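Local coordinates for CCHC-type domain-containing protein (Trypanosoma brucei brucei, PDB 7C45) that binds RNA and probably acts as a 3'-5' exoribonuclease of the RNase D family that trims guide RNA, at residues E23-A28 / D81-D86. Residues are numbered along the deposited sequence; the frame is centred on the assembly and turned at random.
Sequences EKLKEA and DVFVKD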
ATOM      1  N   GLU A  23      27.751   1.602   7.708  1.00 17.20           N
ATOM      2  CA  GLU A  23      27.708   0.446   8.602  1.00 23.12           C
ATOM      3  C   GLU A  23      26.268  -0.007   8.835  1.00 22.74           C
ATOM      4  O   GLU A  23      25.951  -1.202   8.746  1.00 17.53           O
ATOM      5  CB  GLU A  23      28.390   0.765   9.931  1.00 29.07           C
ATOM      6  CG  GLU A  23      29.906   0.712   9.867  1.00 46.17           C
ATOM      7  CD  GLU A  23      30.425  -0.642   9.403  1.00 63.15           C
ATOM      8  OE1 GLU A  23      29.893  -1.674   9.864  1.00 66.42           O
ATOM      9  OE2 GLU A  23      31.357  -0.678   8.569  1.00 70.94           O
ATOM     10  N   LYS A  24      25.375   0.939   9.124  1.00 17.33           N
ATOM     11  CA  LYS A  24      23.986   0.559   9.358  1.00 17.25           C
ATOM     12  C   LYS A  24      23.360  -0.049   8.109  1.00 16.86           C
ATOM     13  O   LYS A  24      22.518  -0.955   8.192  1.00 16.87           O
ATOM     14  CB  LYS A  24      23.197   1.775   9.831  1.00 17.22           C
ATOM     15  CG  LYS A  24      23.505   2.180  11.291  1.00 17.74           C
ATOM     16  CD  LYS A  24      22.966   3.574  11.538  1.00 17.73           C
ATOM     17  CE  LYS A  24      23.608   4.300  12.704  1.00 20.60           C
ATOM     18  NZ  LYS A  24      22.831   5.533  13.016  1.00 21.69           N
ATOM     19  N   LEU A  25      23.748   0.449   6.936  1.00 16.54           N
ATOM     20  CA  LEU A  25      23.203  -0.043   5.679  1.00 16.21           C
ATOM     21  C   LEU A  25      23.591  -1.492   5.414  1.00 16.38           C
ATOM     22  O   LEU A  25      22.775  -2.279   4.926  1.00 16.28           O
ATOM     23  CB  LEU A  25      23.680   0.849   4.541  1.00 15.94           C
ATOM     24  CG  LEU A  25      23.348   0.435   3.103  1.00 17.27           C
ATOM     25  CD1 LEU A  25      21.829   0.469   2.835  1.00 15.44           C
ATOM     26  CD2 LEU A  25      24.079   1.345   2.133  1.00 16.36           C
ATOM     27  N   LYS A  26      24.847  -1.855   5.682  1.00 16.66           N
ATOM     28  CA  LYS A  26      25.270  -3.234   5.461  1.00 16.91           C
ATOM     29  C   LYS A  26      24.446  -4.194   6.299  1.00 17.17           C
ATOM     30  O   LYS A  26      24.009  -5.239   5.809  1.00 18.57           O
ATOM     31  CB  LYS A  26      26.749  -3.396   5.802  1.00 24.66           C
ATOM     32  CG  LYS A  26      27.631  -2.336   5.217  1.00 36.27           C
ATOM     33  CD  LYS A  26      27.875  -2.575   3.762  1.00 42.05           C
ATOM     34  CE  LYS A  26      29.078  -3.471   3.613  1.00 43.75           C
ATOM     35  NZ  LYS A  26      29.258  -4.016   2.237  1.00 37.56           N
ATOM     36  N   GLU A  27      24.226  -3.844   7.560  1.00 17.38           N
ATOM     37  CA  GLU A  27      23.456  -4.696   8.455  1.00 17.69           C
ATOM     38  C   GLU A  27      22.020  -4.829   7.970  1.00 17.38           C
ATOM     39  O   GLU A  27      21.447  -5.919   8.006  1.00 17.56           O
ATOM     40  CB  GLU A  27      23.496  -4.114   9.863  1.00 18.01           C
ATOM     41  CG  GLU A  27      22.795  -4.920  10.918  1.00 20.32           C
ATOM     42  N   ALA A  28      21.424  -3.721   7.528  1.00 16.97           N
ATOM     43  CA  ALA A  28      20.029  -3.763   7.098  1.00 16.69           C
ATOM     44  C   ALA A  28      19.874  -4.611   5.844  1.00 16.53           C
ATOM     45  O   ALA A  28      18.921  -5.383   5.726  1.00 16.55           O
ATOM     46  CB  ALA A  28      19.511  -2.344   6.844  1.00 16.34           C
ATOM     47  N   ASP A  81      23.689   6.717  -4.668  1.00 14.83           N
ATOM     48  CA  ASP A  81      24.762   5.840  -5.113  1.00 14.92           C
ATOM     49  C   ASP A  81      25.117   4.828  -4.040  1.00 14.96           C
ATOM     50  O   ASP A  81      25.258   3.638  -4.330  1.00 19.61           O
ATOM     51  CB  ASP A  81      25.997   6.654  -5.514  1.00 15.15           C
ATOM     52  CG  ASP A  81      27.113   5.788  -6.082  1.00 18.67           C
ATOM     53  OD1 ASP A  81      26.865   5.007  -7.015  1.00 20.16           O
ATOM     54  OD2 ASP A  81      28.228   5.851  -5.554  1.00 26.24           O
ATOM     55  N   VAL A  82      25.239   5.274  -2.795  1.00 15.02           N
ATOM     56  CA  VAL A  82      25.612   4.346  -1.731  1.00 15.13           C
ATOM     57  C   VAL A  82      24.464   3.379  -1.448  1.00 15.04           C
ATOM     58  O   VAL A  82      24.656   2.158  -1.362  1.00 15.13           O
ATOM     59  CB  VAL A  82      26.038   5.113  -0.469  1.00 15.28           C
ATOM     60  CG1 VAL A  82      26.179   4.147   0.717  1.00 15.44           C
ATOM     61  CG2 VAL A  82      27.363   5.821  -0.700  1.00 15.43           C
ATOM     62  N   PHE A  83      23.251   3.916  -1.332  1.00 14.90           N
ATOM     63  CA  PHE A  83      22.092   3.095  -0.973  1.00 15.17           C
ATOM     64  C   PHE A  83      21.828   1.981  -1.988  1.00 14.78           C
ATOM     65  O   PHE A  83      21.549   0.836  -1.603  1.00 14.86           O
ATOM     66  CB  PHE A  83      20.864   3.995  -0.824  1.00 14.70           C
ATOM     67  CG  PHE A  83      19.557   3.254  -0.795  1.00 14.59           C
ATOM     68  CD1 PHE A  83      19.136   2.618   0.357  1.00 14.69           C
ATOM     69  CD2 PHE A  83      18.737   3.199  -1.916  1.00 14.44           C
ATOM     70  CE1 PHE A  83      17.929   1.922   0.393  1.00 14.61           C
ATOM     71  CE2 PHE A  83      17.529   2.528  -1.879  1.00 14.36           C
ATOM     72  CZ  PHE A  83      17.128   1.881  -0.717  1.00 14.44           C
ATOM     73  N   VAL A  84      21.909   2.283  -3.281  1.00 14.71           N
ATOM     74  CA  VAL A  84      21.517   1.302  -4.284  1.00 15.38           C
ATOM     75  C   VAL A  84      22.553   0.198  -4.483  1.00 14.93           C
ATOM     76  O   VAL A  84      22.206  -0.858  -5.020  1.00 15.12           O
ATOM     77  CB  VAL A  84      21.232   1.966  -5.643  1.00 16.26           C
ATOM     78  CG1 VAL A  84      20.143   3.040  -5.531  1.00 16.06           C
ATOM     79  CG2 VAL A  84      22.482   2.533  -6.189  1.00 14.76           C
ATOM     80  N   LYS A  85      23.798   0.401  -4.038  1.00 16.38           N
ATOM     81  CA  LYS A  85      24.895  -0.528  -4.296  1.00 18.36           C
ATOM     82  C   LYS A  85      24.494  -1.992  -4.127  1.00 16.89           C
ATOM     83  O   LYS A  85      24.529  -2.770  -5.084  1.00 20.07           O
ATOM     84  CB  LYS A  85      26.082  -0.190  -3.386  1.00 17.25           C
ATOM     85  N   ASP A  86      24.091  -2.381  -2.926  1.00 20.05           N
ATOM     86  CA  ASP A  86      23.597  -3.738  -2.722  1.00 24.81           C
ATOM     87  C   ASP A  86      22.075  -3.840  -2.726  1.00 19.26           C
ATOM     88  O   ASP A  86      21.541  -4.914  -3.048  1.00 17.31           O
ATOM     89  CB  ASP A  86      24.149  -4.322  -1.408  1.00 23.57           C
ATOM     90  CG  ASP A  86      25.611  -4.757  -1.525  1.00 30.04           C
ATOM     91  OD1 ASP A  86      26.149  -4.785  -2.656  1.00 22.82           O
ATOM     92  OD2 ASP A  86      26.211  -5.084  -0.481  1.00 26.42           O
TER
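The ring of Phe83 meets Leu25 at a slant: methyl CD1 of Leu25 lies 4.2 Å from ring atom CD1. The same ring packs edge-to-face with Phe73 of strand 70-74 and also touches Leu114 of helix 104-114. Leu25 itself rests on Phe73 and on Val19 of strand 16-19, so the leucine and the phenylalanine share a hydrophobic layer between the two helices and the sheet. Leu25 reaches the second helix because its first torsion, 174°, swings CG opposite the main-chain nitrogen, and there its two methyls divide the work. While CD1 touches the ring, CD2 meets the backbone, 3.6 Å from the carbonyl O of Val82 and 4.1 Å from CA of Phe83. CD2 also touches CG1 of Val82 at 3.8 Å, the two branched side chains crossing obliquely. No hydrogen bond joins the segments; the apolar part is van der Waals packing centred on one leucine.

The helices run in nearly the same direction, 24° apart, with axes 10.4 Å from each other at their closest, and bury just 152 Å² between these segments. On a more exposed flank, Lys26 folds its chain and brings NZ to 4.2 Å from OD2 of Asp86. Opposite charges face each other there, but the spacing is too long for a salt bridge. Both residues also touch a crystal neighbour, which may influence how they are posed. Lys26 and Asp86, together with His22, bind a zinc ion in another structure of this protein; that zinc is absent from this site in the present model. The chemistry is thus split: an apolar seam packs the two helices together beside Phe73 and Val19 of the sheet, whereas their polar flank holds a loose charge pair, consistent with groups that could turn to bind a metal.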